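PDB 2AR1: thymocyte nuclear protein 1, which is of unknown function but, as an EVE-domain protein of the PUA clan, probably binds nucleic acid carrying modified bases. Local coordinates for residues D18-L23 / V61-L66; H130-R135 / A160-M165. One frame throughout, in Å; residues are numbered along the deposited sequence.

Contact 1: residues D18-L23 / V61-L66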
ATOM      1  N   ASP A  18      -2.314 -19.229   1.071  1.00 21.13           N
ATOM      2  CA  ASP A  18      -3.409 -18.526   0.445  1.00 23.04           C
ATOM      3  C   ASP A  18      -2.976 -17.083   0.190  1.00 21.41           C
ATOM      4  O   ASP A  18      -2.231 -16.555   0.995  1.00 21.10           O
ATOM      5  CB  ASP A  18      -4.618 -18.451   1.387  1.00 20.85           C
ATOM      6  CG  ASP A  18      -5.307 -19.810   1.547  1.00 24.49           C
ATOM      7  OD1 ASP A  18      -5.295 -20.578   0.561  1.00 29.87           O
ATOM      8  OD2 ASP A  18      -5.890 -20.037   2.639  1.00 26.12           O
ATOM      9  N   ILE A  19      -3.387 -16.534  -0.960  1.00 22.44           N
ATOM     10  CA  ILE A  19      -3.075 -15.180  -1.357  1.00 20.33           C
ATOM     11  C   ILE A  19      -3.929 -14.263  -0.481  1.00 21.28           C
ATOM     12  O   ILE A  19      -5.093 -14.504  -0.309  1.00 21.33           O
ATOM     13  CB  ILE A  19      -3.459 -14.960  -2.885  1.00 21.76           C
ATOM     14  CG1 ILE A  19      -2.623 -15.828  -3.866  1.00 19.99           C
ATOM     15  CG2 ILE A  19      -3.374 -13.507  -3.310  1.00 19.56           C
ATOM     16  CD1 ILE A  19      -1.232 -15.525  -3.805  1.00 23.77           C
ATOM     17  N   HIS A  20      -3.311 -13.241   0.096  1.00 17.83           N
ATOM     18  CA  HIS A  20      -3.994 -12.210   0.886  1.00 19.61           C
ATOM     19  C   HIS A  20      -3.930 -10.839   0.228  1.00 18.00           C
ATOM     20  O   HIS A  20      -3.224 -10.640  -0.779  1.00 19.40           O
ATOM     21  CB  HIS A  20      -3.464 -12.215   2.295  1.00 17.97           C
ATOM     22  CG  HIS A  20      -3.631 -13.541   2.952  1.00 24.37           C
ATOM     23  ND1 HIS A  20      -4.855 -14.164   3.071  1.00 22.75           N
ATOM     24  CD2 HIS A  20      -2.707 -14.440   3.363  1.00 25.01           C
ATOM     25  CE1 HIS A  20      -4.680 -15.367   3.611  1.00 24.21           C
ATOM     26  NE2 HIS A  20      -3.384 -15.564   3.785  1.00 29.14           N
ATOM     27  N   TYR A  21      -4.671  -9.891   0.762  1.00 16.25           N
ATOM     28  CA  TYR A  21      -4.920  -8.644   0.054  1.00 15.24           C
ATOM     29  C   TYR A  21      -4.664  -7.517   0.986  1.00 16.41           C
ATOM     30  O   TYR A  21      -5.021  -7.613   2.199  1.00 14.77           O
ATOM     31  CB  TYR A  21      -6.397  -8.539  -0.459  1.00 16.39           C
ATOM     32  CG  TYR A  21      -6.815  -9.870  -1.125  1.00 16.33           C
ATOM     33  CD1 TYR A  21      -7.372 -10.886  -0.392  1.00 13.77           C
ATOM     34  CD2 TYR A  21      -6.733 -10.063  -2.527  1.00 16.27           C
ATOM     35  CE1 TYR A  21      -7.777 -12.095  -0.933  1.00 10.81           C
ATOM     36  CE2 TYR A  21      -7.136 -11.230  -3.053  1.00 18.71           C
ATOM     37  CZ  TYR A  21      -7.635 -12.278  -2.298  1.00 12.26           C
ATOM     38  OH  TYR A  21      -7.994 -13.497  -2.896  1.00 16.20           O
ATOM     39  N   TRP A  22      -4.147  -6.418   0.451  1.00 17.54           N
ATOM     40  CA  TRP A  22      -3.780  -5.221   1.262  1.00 16.93           C
ATOM     41  C   TRP A  22      -3.969  -3.942   0.501  1.00 16.48           C
ATOM     42  O   TRP A  22      -4.013  -3.944  -0.740  1.00 19.15           O
ATOM     43  CB  TRP A  22      -2.299  -5.294   1.641  1.00 19.61           C
ATOM     44  CG  TRP A  22      -1.905  -6.629   2.263  1.00 15.28           C
ATOM     45  CD1 TRP A  22      -1.471  -7.735   1.602  1.00 14.60           C
ATOM     46  CD2 TRP A  22      -1.913  -6.985   3.670  1.00 16.09           C
ATOM     47  NE1 TRP A  22      -1.191  -8.753   2.505  1.00 16.83           N
ATOM     48  CE2 TRP A  22      -1.453  -8.304   3.770  1.00 17.95           C
ATOM     49  CE3 TRP A  22      -2.244  -6.283   4.840  1.00 17.45           C
ATOM     50  CZ2 TRP A  22      -1.347  -8.952   4.974  1.00 17.44           C
ATOM     51  CZ3 TRP A  22      -2.132  -6.907   6.008  1.00 14.39           C
ATOM     52  CH2 TRP A  22      -1.672  -8.242   6.094  1.00 14.72           C
ATOM     53  N   LEU A  23      -3.999  -2.872   1.283  1.00 18.13           N
ATOM     54  CA  LEU A  23      -3.966  -1.560   0.686  1.00 15.91           C
ATOM     55  C   LEU A  23      -2.748  -0.797   1.230  1.00 17.08           C
ATOM     56  O   LEU A  23      -2.574  -0.678   2.476  1.00 18.40           O
ATOM     57  CB  LEU A  23      -5.295  -0.835   0.995  1.00 16.79           C
ATOM     58  CG  LEU A  23      -5.525   0.567   0.497  1.00 17.80           C
ATOM     59  CD1 LEU A  23      -6.991   0.919   0.286  1.00 21.87           C
ATOM     60  CD2 LEU A  23      -4.850   1.674   1.311  1.00 20.22           C
ATOM     61  N   VAL A  61       4.741 -13.319   0.017  1.00 14.37           N
ATOM     62  CA  VAL A  61       5.053 -13.141  -1.419  1.00 15.72           C
ATOM     63  C   VAL A  61       3.817 -13.562  -2.180  1.00 16.90           C
ATOM     64  O   VAL A  61       3.173 -14.538  -1.838  1.00 15.92           O
ATOM     65  CB  VAL A  61       6.342 -13.885  -1.846  1.00 13.94           C
ATOM     66  CG1 VAL A  61       6.614 -13.767  -3.372  1.00 13.78           C
ATOM     67  CG2 VAL A  61       7.529 -13.375  -1.082  1.00 12.14           C
ATOM     68  N   GLY A  62       3.477 -12.783  -3.206  1.00 17.74           N
ATOM     69  CA  GLY A  62       2.290 -13.059  -4.007  1.00 19.63           C
ATOM     70  C   GLY A  62       1.035 -12.363  -3.531  1.00 17.09           C
ATOM     71  O   GLY A  62       0.021 -12.271  -4.252  1.00 18.69           O
ATOM     72  N   ASP A  63       1.037 -11.889  -2.286  1.00 17.03           N
ATOM     73  CA  ASP A  63      -0.083 -11.052  -1.866  1.00 17.46           C
ATOM     74  C   ASP A  63      -0.415  -9.805  -2.761  1.00 19.66           C
ATOM     75  O   ASP A  63       0.476  -9.123  -3.336  1.00 17.68           O
ATOM     76  CB  ASP A  63       0.147 -10.577  -0.421  1.00 19.58           C
ATOM     77  CG  ASP A  63      -0.125 -11.626   0.627  1.00 16.53           C
ATOM     78  OD1 ASP A  63      -0.487 -12.808   0.342  1.00 17.87           O
ATOM     79  OD2 ASP A  63       0.161 -11.302   1.810  1.00 19.49           O
ATOM     80  N   LYS A  64      -1.705  -9.552  -2.855  1.00 16.21           N
ATOM     81  CA  LYS A  64      -2.195  -8.537  -3.825  1.00 18.96           C
ATOM     82  C   LYS A  64      -2.259  -7.236  -3.088  1.00 18.52           C
ATOM     83  O   LYS A  64      -2.592  -7.203  -1.902  1.00 18.26           O
ATOM     84  CB  LYS A  64      -3.543  -8.982  -4.405  1.00 22.13           C
ATOM     85  CG  LYS A  64      -3.564 -10.210  -5.239  1.00 30.34           C
ATOM     86  CD  LYS A  64      -2.575 -10.086  -6.370  1.00 32.60           C
ATOM     87  CE  LYS A  64      -2.967 -10.733  -7.679  1.00 42.73           C
ATOM     88  NZ  LYS A  64      -2.300  -9.955  -8.780  1.00 44.01           N
ATOM     89  N   VAL A  65      -2.046  -6.117  -3.791  1.00 15.70           N
ATOM     90  CA  VAL A  65      -1.973  -4.808  -3.195  1.00 16.32           C
ATOM     91  C   VAL A  65      -2.752  -3.772  -4.020  1.00 17.93           C
ATOM     92  O   VAL A  65      -2.495  -3.639  -5.225  1.00 18.58           O
ATOM     93  CB  VAL A  65      -0.501  -4.366  -3.126  1.00 17.36           C
ATOM     94  CG1 VAL A  65      -0.413  -2.914  -2.792  1.00 17.97           C
ATOM     95  CG2 VAL A  65       0.231  -5.121  -2.114  1.00 17.27           C
ATOM     96  N   LEU A  66      -3.675  -3.072  -3.382  1.00 15.72           N
ATOM     97  CA  LEU A  66      -4.333  -1.797  -3.894  1.00 15.00           C
ATOM     98  C   LEU A  66      -3.371  -0.688  -3.641  1.00 16.66           C
ATOM     99  O   LEU A  66      -2.988  -0.423  -2.507  1.00 18.09           O
ATOM    100  CB  LEU A  66      -5.674  -1.559  -3.240  1.00 16.25           C
ATOM    101  CG  LEU A  66      -6.672  -2.688  -3.374  1.00 17.49           C
ATOM    102  CD1 LEU A  66      -7.881  -2.540  -2.490  1.00 18.39           C
ATOM    103  CD2 LEU A  66      -7.044  -2.907  -4.813  1.00 19.03           C
TER

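Contact 2: residues H130-R135 / A160-M165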
ATOM      1  N   HIS A 130     -14.527   8.916  -2.739  1.00 17.84           N
ATOM      2  CA  HIS A 130     -16.001   9.173  -2.668  1.00 19.36           C
ATOM      3  C   HIS A 130     -16.742   7.901  -3.133  1.00 21.78           C
ATOM      4  O   HIS A 130     -17.655   7.414  -2.458  1.00 20.13           O
ATOM      5  CB  HIS A 130     -16.390  10.341  -3.562  1.00 21.44           C
ATOM      6  CG  HIS A 130     -17.871  10.451  -3.754  1.00 23.99           C
ATOM      7  ND1 HIS A 130     -18.706  11.026  -2.812  1.00 34.51           N
ATOM      8  CD2 HIS A 130     -18.674  10.025  -4.756  1.00 31.79           C
ATOM      9  CE1 HIS A 130     -19.957  10.992  -3.247  1.00 33.35           C
ATOM     10  NE2 HIS A 130     -19.960  10.415  -4.438  1.00 36.82           N
ATOM     11  N   GLU A 131     -16.312   7.301  -4.255  1.00 19.41           N
ATOM     12  CA  GLU A 131     -16.977   6.098  -4.712  1.00 17.17           C
ATOM     13  C   GLU A 131     -16.749   4.942  -3.770  1.00 17.63           C
ATOM     14  O   GLU A 131     -17.640   4.097  -3.657  1.00 20.47           O
ATOM     15  CB  GLU A 131     -16.597   5.687  -6.127  1.00 20.46           C
ATOM     16  CG  GLU A 131     -17.109   6.608  -7.208  1.00 28.10           C
ATOM     17  CD  GLU A 131     -18.608   6.981  -7.048  1.00 34.64           C
ATOM     18  OE1 GLU A 131     -19.476   6.091  -6.838  1.00 39.48           O
ATOM     19  OE2 GLU A 131     -18.944   8.180  -7.151  1.00 43.61           O
ATOM     20  N   LEU A 132     -15.566   4.884  -3.144  1.00 16.21           N
ATOM     21  CA  LEU A 132     -15.268   3.729  -2.284  1.00 17.72           C
ATOM     22  C   LEU A 132     -16.245   3.773  -1.095  1.00 19.75           C
ATOM     23  O   LEU A 132     -16.641   2.710  -0.577  1.00 19.74           O
ATOM     24  CB  LEU A 132     -13.839   3.715  -1.775  1.00 18.83           C
ATOM     25  CG  LEU A 132     -12.771   3.495  -2.869  1.00 19.75           C
ATOM     26  CD1 LEU A 132     -11.387   3.838  -2.345  1.00 18.29           C
ATOM     27  CD2 LEU A 132     -12.790   2.100  -3.532  1.00 19.80           C
ATOM     28  N   LYS A 133     -16.538   4.977  -0.670  1.00 18.92           N
ATOM     29  CA  LYS A 133     -17.465   5.196   0.482  1.00 18.93           C
ATOM     30  C   LYS A 133     -18.981   5.092   0.134  1.00 19.92           C
ATOM     31  O   LYS A 133     -19.855   5.334   0.975  1.00 17.46           O
ATOM     32  CB  LYS A 133     -17.199   6.570   1.160  1.00 20.72           C
ATOM     33  CG  LYS A 133     -15.906   6.586   1.959  1.00 25.00           C
ATOM     34  CD  LYS A 133     -15.858   7.734   2.939  1.00 24.52           C
ATOM     35  CE  LYS A 133     -14.537   7.882   3.657  1.00 23.64           C
ATOM     36  NZ  LYS A 133     -14.399   9.008   4.587  1.00 27.04           N
ATOM     37  N   SER A 134     -19.265   4.786  -1.129  1.00 18.18           N
ATOM     38  CA  SER A 134     -20.619   4.727  -1.659  1.00 14.98           C
ATOM     39  C   SER A 134     -20.931   3.297  -2.161  1.00 14.13           C
ATOM     40  O   SER A 134     -21.726   3.096  -3.082  1.00 16.05           O
ATOM     41  CB  SER A 134     -20.741   5.751  -2.826  1.00 18.24           C
ATOM     42  OG  SER A 134     -20.487   7.048  -2.375  1.00 19.42           O
ATOM     43  N   ARG A 135     -20.343   2.281  -1.526  1.00 14.64           N
ATOM     44  CA  ARG A 135     -20.680   0.899  -1.868  1.00 15.48           C
ATOM     45  C   ARG A 135     -20.885   0.148  -0.569  1.00 16.16           C
ATOM     46  O   ARG A 135     -20.046   0.167   0.318  1.00 15.63           O
ATOM     47  CB  ARG A 135     -19.608   0.211  -2.691  1.00 17.17           C
ATOM     48  CG  ARG A 135     -19.327   0.935  -4.031  1.00 17.77           C
ATOM     49  CD  ARG A 135     -20.524   0.770  -4.932  1.00 19.19           C
ATOM     50  NE  ARG A 135     -20.199   1.314  -6.249  1.00 19.24           N
ATOM     51  CZ  ARG A 135     -20.169   2.611  -6.540  1.00 18.84           C
ATOM     52  NH1 ARG A 135     -20.484   3.547  -5.668  1.00 21.75           N
ATOM     53  NH2 ARG A 135     -19.775   2.972  -7.783  1.00 17.51           N
ATOM     54  N   ALA A 160     -12.199  -7.809  -4.421  1.00 18.51           N
ATOM     55  CA  ALA A 160     -13.016  -8.229  -5.600  1.00 19.95           C
ATOM     56  C   ALA A 160     -13.894  -7.037  -6.054  1.00 19.33           C
ATOM     57  O   ALA A 160     -13.987  -6.743  -7.247  1.00 17.33           O
ATOM     58  CB  ALA A 160     -13.916  -9.320  -5.168  1.00 22.21           C
ATOM     59  N   TYR A 161     -14.579  -6.416  -5.094  1.00 16.46           N
ATOM     60  CA  TYR A 161     -15.541  -5.331  -5.403  1.00 16.51           C
ATOM     61  C   TYR A 161     -14.846  -4.119  -6.047  1.00 15.24           C
ATOM     62  O   TYR A 161     -15.301  -3.519  -7.085  1.00 16.28           O
ATOM     63  CB  TYR A 161     -16.348  -5.036  -4.152  1.00 16.84           C
ATOM     64  CG  TYR A 161     -17.632  -4.361  -4.606  1.00 16.00           C
ATOM     65  CD1 TYR A 161     -17.697  -2.972  -4.880  1.00 19.15           C
ATOM     66  CD2 TYR A 161     -18.778  -5.141  -4.899  1.00 13.80           C
ATOM     67  CE1 TYR A 161     -18.846  -2.395  -5.299  1.00 14.37           C
ATOM     68  CE2 TYR A 161     -19.955  -4.578  -5.323  1.00 16.87           C
ATOM     69  CZ  TYR A 161     -20.017  -3.188  -5.568  1.00 12.21           C
ATOM     70  OH  TYR A 161     -21.133  -2.486  -6.083  1.00 15.92           O
ATOM     71  N   ILE A 162     -13.664  -3.811  -5.520  1.00 17.21           N
ATOM     72  CA  ILE A 162     -12.848  -2.683  -5.996  1.00 17.76           C
ATOM     73  C   ILE A 162     -12.365  -2.907  -7.421  1.00 16.90           C
ATOM     74  O   ILE A 162     -12.487  -1.993  -8.216  1.00 16.36           O
ATOM     75  CB  ILE A 162     -11.743  -2.298  -4.983  1.00 19.52           C
ATOM     76  CG1 ILE A 162     -12.407  -1.784  -3.737  1.00 15.51           C
ATOM     77  CG2 ILE A 162     -10.669  -1.416  -5.555  1.00 18.71           C
ATOM     78  CD1 ILE A 162     -11.478  -1.509  -2.479  1.00 18.41           C
ATOM     79  N   LEU A 163     -11.918  -4.089  -7.747  1.00 14.51           N
ATOM     80  CA  LEU A 163     -11.483  -4.439  -9.090  1.00 13.91           C
ATOM     81  C   LEU A 163     -12.691  -4.369 -10.012  1.00 13.81           C
ATOM     82  O   LEU A 163     -12.587  -3.858 -11.129  1.00 13.19           O
ATOM     83  CB  LEU A 163     -10.752  -5.774  -9.122  1.00 14.22           C
ATOM     84  CG  LEU A 163      -9.236  -5.595  -8.826  1.00 14.15           C
ATOM     85  CD1 LEU A 163      -8.852  -5.160  -7.495  1.00 12.14           C
ATOM     86  CD2 LEU A 163      -8.589  -6.907  -9.093  1.00 18.66           C
ATOM     87  N   ARG A 164     -13.860  -4.801  -9.570  1.00 15.42           N
ATOM     88  CA  ARG A 164     -15.113  -4.693 -10.331  1.00 15.26           C
ATOM     89  C   ARG A 164     -15.428  -3.242 -10.641  1.00 15.22           C
ATOM     90  O   ARG A 164     -15.865  -2.879 -11.706  1.00 13.59           O
ATOM     91  CB  ARG A 164     -16.252  -5.380  -9.574  1.00 15.17           C
ATOM     92  CG  ARG A 164     -17.599  -4.843  -9.874  1.00 17.78           C
ATOM     93  CD  ARG A 164     -18.704  -5.176  -8.856  1.00 19.95           C
ATOM     94  NE  ARG A 164     -19.955  -4.561  -9.305  1.00 21.70           N
ATOM     95  CZ  ARG A 164     -21.189  -4.926  -8.967  1.00 20.05           C
ATOM     96  NH1 ARG A 164     -21.381  -5.943  -8.174  1.00 22.49           N
ATOM     97  NH2 ARG A 164     -22.239  -4.296  -9.515  1.00 16.49           N
ATOM     98  N   MET A 165     -15.309  -2.404  -9.636  1.00 14.76           N
ATOM     99  CA  MET A 165     -15.511  -0.960  -9.826  1.00 15.69           C
ATOM    100  C   MET A 165     -14.591  -0.309 -10.886  1.00 14.47           C
ATOM    101  O   MET A 165     -15.011   0.576 -11.656  1.00 13.77           O
ATOM    102  CB  MET A 165     -15.363  -0.229  -8.512  1.00 19.54           C
ATOM    103  CG  MET A 165     -16.485  -0.522  -7.563  1.00 19.08           C
ATOM    104  SD  MET A 165     -16.134   0.127  -5.879  1.00 17.69           S
ATOM    105  CE  MET A 165     -16.294   1.761  -6.104  1.00 16.98           C
TER
HETATM  106  O   HOH W   1     -20.293  -0.801  -8.279  1.00 25.19           O

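Contact 1: residues D18-L23 / V61-L66
Trp22 and Asp63 meet at the start of two parallel neighbouring strands, 21-26 and 64-69, in the mixed sheet of this EVE domain. Tyr21 pairs with Lys64, Trp22 with Val65 and Leu23 with Leu66. The backbone bonds include Lys64 N to His20 O (2.8 Å) and Leu66 N to Trp22 O (2.8 Å).

Just before the paired residues, the Asp63 carboxylate grips the other segment twice. Asp63 OD1 accepts His20 N at 2.9 Å, from well above the carboxylate plane. Asp63 OD2 takes the indole N-H of Trp22 (NE1 to OD2 3.0 Å), nearly straight at 169°. This bond lies in the indole plane but also meets OD2 from above the carboxylate plane. Trp22 chi1 of -51° sends the indole back along the strand, and the second torsion turns its NE1 edge to Asp63. The ring and carboxylate planes are 38° apart. Ser60 N also donates to OD2, so the buried acid has three N-H partners and its carboxylate is firmly placed. Such a setting would be expected to stabilise the negative charge. Trp22 also packs on Asn55 and Ala58 of helix 50-58.

On the other sheet face, Tyr21 and Leu23 accompany Lys64 and Leu66. Tyr21 CD2 lies 3.9 Å from Lys64 CB. Ile19 CD1 reaches over the Gly62 peptide, 3.5 Å from Gly62 O.

Contact 2: residues H130-R135 / A160-M165
Arg135 runs across the phenol of Tyr161, with the guanidinium plane 89° from the ring. The aliphatic part of the arginine does the touching. Arg135 CG is 3.6 Å from Tyr161 CE1, and Arg135 CD is 3.5 Å from Tyr161 OH. A water links the polar ends, accepting from Arg135 NE at 2.9 Å and bonding to Tyr161 OH.

Met165 comes at Arg135 from the opposite direction. Its chain bends at the last torsion (chi3 72°), which turns CE toward residues 131-135. Met165 CE lies over one face of the guanidinium, nearer its border than its centre, and is 3.6 Å from Glu131 O.

The guanidinium is held within its own segment. Arg135 NH1 (3.0 Å) and, longer and more bent, Arg135 NH2 (3.3 Å) both meet Glu131 OE1 end-on in a salt bridge. NH1 also donates to Ser134 O. These bonds fix the rotation of the guanidinium beside the methionine methyl.

Deeper in, Leu132 lies crosswise to Ile162, with Leu132 CD2 3.9 Å from Ile162 CG1. The short helix 129-132 and the turn after it thus pack on the long helix 156-169. Leu127 of strand 113-128 touches Leu132, Ile162 and Met165, while Leu143 and Phe144 of helix 142-145 touch Leu132.

How the contacts relate
The centres of contacts 1 and 2 lie about 17 Å apart, and both contacts fall within the EVE domain. Both segments of contact 1 precede those of contact 2 in the sequence. Contact 1 joins neighbouring strands inside the sheet, whereas contact 2 joins a short helix and the turn after it to helix 156-169. That long helix connects them, since Ile162 and Leu163 rest on Leu66. Leu66 CD1 is 3.7 Å from Ile162 CD1, and Leu66 CD2 is 3.9 Å from Leu163 CD1. Tyr159 of the same helix also touches Lys64 and Leu66. One helix near the chain end therefore packs on both the sheet and the 130-135 segment, and an apolar run passes from Leu66 through Ile162 to Leu132.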